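Japanin (Rhipicephalus appendiculatus, PDB 4BQU) modulates the host immune response as a salivary tick lipocalin, blocking dendritic cell differentiation from monocytes and holding cholesterol in an internal pocket. Local coordinates at residues 4-9 / 63-68. Numbering follows the deposited sequence.
Sequences MPAINT and FQVKWE. With CLR (cholesterol), chain F.
Met4 lies across one face of the Trp67 indole. Its CG sits 3.7 Å from the centroid of the six-membered ring, 14° off its normal, a CH-pi contact. A bend at chi2 (93°) lets the chain run along the indole to the five-membered ring, carrying SD to 4.7 Å above its centroid, a longer Met-aromatic contact, and CE to 3.8 Å from Trp67 CG. Ile7 crosses Trp67 at about a right angle, its CD1 3.8 Å from Trp67 CE3, while its CG2 reaches Val65 CG2 at 4.1 Å. That valine methyl also packs 3.5 Å from Ala6 O, which is hydrogen-bonded to Arg43 NH1. A hydrogen bond from Trp67 NE1 to Ser71 O helps hold the indole's orientation, and the ring also touches Ile94 and Tyr97. An alanine in place of Trp67 would probably leave Met4 and Ile7 CD1 without their shared aromatic surface and Ser71 O without the indole N-H. Farther in, Ala6 CB touches cholesterol C27 at 3.7 Å, and C21 lies over one face of the Phe63 ring. The segment before strand 12-18 thus packs against Val65 and Trp67, and through Ala6 helps line the sterol pocket of the lipocalin beta-barrel.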
loop_
_atom_site.group_PDB
_atom_site.type_symbol
_atom_site.label_atom_id
_atom_site.label_comp_id
_atom_site.label_asym_id
_atom_site.label_seq_id
_atom_site.Cartn_x
_atom_site.Cartn_y
_atom_site.Cartn_z
ATOM N N MET A 4 -6.956 -9.144 -8.940
ATOM C CA MET A 4 -5.878 -8.172 -8.799
ATOM C C MET A 4 -5.909 -7.862 -7.285
ATOM O O MET A 4 -7.002 -7.861 -6.693
ATOM C CB MET A 4 -6.041 -6.970 -9.777
ATOM C CG MET A 4 -6.544 -5.703 -9.182
ATOM S SD MET A 4 -5.244 -4.594 -8.673
ATOM C CE MET A 4 -6.016 -3.212 -8.715
ATOM N N PRO A 5 -4.745 -7.723 -6.629
ATOM C CA PRO A 5 -4.730 -7.657 -5.149
ATOM C C PRO A 5 -5.573 -6.568 -4.464
ATOM O O PRO A 5 -6.142 -6.828 -3.416
ATOM C CB PRO A 5 -3.244 -7.485 -4.821
ATOM C CG PRO A 5 -2.557 -8.038 -5.942
ATOM C CD PRO A 5 -3.374 -7.824 -7.160
ATOM N N ALA A 6 -5.699 -5.395 -5.051
ATOM C CA ALA A 6 -6.476 -4.314 -4.436
ATOM C C ALA A 6 -7.953 -4.649 -4.227
ATOM O O ALA A 6 -8.568 -4.116 -3.307
ATOM C CB ALA A 6 -6.364 -3.047 -5.260
ATOM N N ILE A 7 -8.514 -5.540 -5.046
ATOM C CA ILE A 7 -9.928 -5.940 -4.928
ATOM C C ILE A 7 -10.093 -7.370 -4.396
ATOM O O ILE A 7 -11.232 -7.791 -4.180
ATOM C CB ILE A 7 -10.684 -5.699 -6.279
ATOM C CG1 ILE A 7 -10.044 -6.443 -7.454
ATOM C CG2 ILE A 7 -10.734 -4.204 -6.562
ATOM C CD1 ILE A 7 -10.925 -6.775 -8.504
ATOM N N ASN A 8 -8.973 -8.099 -4.123
ATOM C CA ASN A 8 -9.012 -9.441 -3.523
ATOM C C ASN A 8 -9.055 -9.341 -2.002
ATOM O O ASN A 8 -8.796 -8.280 -1.434
ATOM C CB ASN A 8 -7.831 -10.285 -3.943
ATOM C CG ASN A 8 -7.708 -10.468 -5.423
ATOM O OD1 ASN A 8 -8.684 -10.304 -6.180
ATOM N ND2 ASN A 8 -6.490 -10.813 -5.866
ATOM N N THR A 9 -9.368 -10.475 -1.342
ATOM C CA THR A 9 -9.577 -10.529 0.100
ATOM C C THR A 9 -8.333 -10.617 0.967
ATOM O O THR A 9 -8.438 -10.433 2.169
ATOM C CB THR A 9 -10.499 -11.689 0.443
ATOM O OG1 THR A 9 -9.829 -12.906 0.092
ATOM C CG2 THR A 9 -11.876 -11.564 -0.269
ATOM N N PHE A 63 -11.262 3.179 3.416
ATOM C CA PHE A 63 -11.243 3.738 2.063
ATOM C C PHE A 63 -11.826 2.710 1.107
ATOM O O PHE A 63 -11.864 1.525 1.428
ATOM C CB PHE A 63 -9.805 4.125 1.640
ATOM C CG PHE A 63 -8.837 2.976 1.460
ATOM C CD1 PHE A 63 -8.138 2.461 2.538
ATOM C CD2 PHE A 63 -8.528 2.503 0.200
ATOM C CE1 PHE A 63 -7.213 1.426 2.364
ATOM C CE2 PHE A 63 -7.598 1.499 0.027
ATOM C CZ PHE A 63 -6.931 0.969 1.111
ATOM N N GLN A 64 -12.259 3.157 -0.068
ATOM C CA GLN A 64 -12.820 2.258 -1.071
ATOM C C GLN A 64 -12.034 2.317 -2.342
ATOM O O GLN A 64 -11.476 3.354 -2.666
ATOM C CB GLN A 64 -14.289 2.610 -1.359
ATOM C CG GLN A 64 -15.146 2.690 -0.114
ATOM C CD GLN A 64 -16.579 2.909 -0.465
ATOM O OE1 GLN A 64 -17.346 1.968 -0.658
ATOM N NE2 GLN A 64 -16.967 4.155 -0.566
ATOM N N VAL A 65 -11.992 1.201 -3.066
ATOM C CA VAL A 65 -11.317 1.146 -4.337
ATOM C C VAL A 65 -12.217 0.546 -5.392
ATOM O O VAL A 65 -13.038 -0.323 -5.088
ATOM C CB VAL A 65 -9.925 0.463 -4.302
ATOM C CG1 VAL A 65 -9.038 1.116 -3.275
ATOM C CG2 VAL A 65 -10.025 -1.036 -4.066
ATOM N N LYS A 66 -12.093 1.090 -6.624
ATOM C CA LYS A 66 -12.759 0.581 -7.803
ATOM C C LYS A 66 -11.693 0.215 -8.839
ATOM O O LYS A 66 -10.746 0.969 -9.032
ATOM C CB LYS A 66 -13.697 1.618 -8.397
ATOM C CG LYS A 66 -14.783 1.026 -9.262
ATOM C CD LYS A 66 -15.547 2.119 -10.004
ATOM C CE LYS A 66 -16.406 1.507 -11.080
ATOM N NZ LYS A 66 -17.367 2.463 -11.683
ATOM N N TRP A 67 -11.829 -0.942 -9.487
ATOM C CA TRP A 67 -10.923 -1.340 -10.570
ATOM C C TRP A 67 -11.762 -1.883 -11.715
ATOM O O TRP A 67 -12.432 -2.899 -11.541
ATOM C CB TRP A 67 -9.918 -2.406 -10.107
ATOM C CG TRP A 67 -8.888 -2.773 -11.149
ATOM C CD1 TRP A 67 -8.040 -1.927 -11.801
ATOM C CD2 TRP A 67 -8.690 -4.063 -11.731
ATOM N NE1 TRP A 67 -7.278 -2.624 -12.700
ATOM C CE2 TRP A 67 -7.641 -3.944 -12.663
ATOM C CE3 TRP A 67 -9.323 -5.309 -11.587
ATOM C CZ2 TRP A 67 -7.173 -5.033 -13.389
ATOM C CZ3 TRP A 67 -8.825 -6.400 -12.270
ATOM C CH2 TRP A 67 -7.739 -6.267 -13.135
ATOM N N GLU A 68 -11.765 -1.196 -12.864
ATOM C CA GLU A 68 -12.434 -1.701 -14.059
ATOM C C GLU A 68 -11.487 -2.787 -14.611
ATOM O O GLU A 68 -10.276 -2.602 -14.524
ATOM C CB GLU A 68 -12.651 -0.601 -15.116
ATOM C CG GLU A 68 -13.513 0.571 -14.667
ATOM C CD GLU A 68 -15.017 0.384 -14.766
ATOM O OE1 GLU A 68 -15.555 -0.590 -14.192
ATOM O OE2 GLU A 68 -15.668 1.262 -15.377
HETATM C C1 CLR F . 2.702 5.466 4.876
HETATM C C2 CLR F . 3.931 5.974 5.640
HETATM C C3 CLR F . 5.201 5.786 4.824
HETATM C C4 CLR F . 5.073 6.468 3.472
HETATM C C5 CLR F . 3.829 6.033 2.728
HETATM C C6 CLR F . 3.912 5.620 1.470
HETATM C C7 CLR F . 2.752 5.161 0.647
HETATM C C8 CLR F . 1.416 5.636 1.204
HETATM C C9 CLR F . 1.375 5.371 2.720
HETATM C C10 CLR F . 2.506 6.128 3.499
HETATM C C11 CLR F . -0.030 5.625 3.294
HETATM C C12 CLR F . -1.156 4.928 2.525
HETATM C C13 CLR F . -1.160 5.264 1.020
HETATM C C14 CLR F . 0.255 4.904 0.513
HETATM C C15 CLR F . 0.114 4.973 -1.011
HETATM C C16 CLR F . -1.293 4.403 -1.261
HETATM C C17 CLR F . -2.009 4.342 0.102
HETATM C C18 CLR F . -1.520 6.743 0.793
HETATM C C19 CLR F . 2.163 7.620 3.706
HETATM C C20 CLR F . -3.529 4.562 -0.036
HETATM C C21 CLR F . -4.298 4.418 1.268
HETATM C C22 CLR F . -4.139 3.622 -1.089
HETATM C C23 CLR F . -3.854 2.122 -0.945
HETATM C C24 CLR F . -4.521 1.313 -2.070
HETATM C C25 CLR F . -4.197 -0.187 -2.246
HETATM C C26 CLR F . -3.097 -0.698 -1.376
HETATM C C27 CLR F . -5.366 -1.125 -2.255
HETATM O O1 CLR F . 6.314 6.333 5.545
#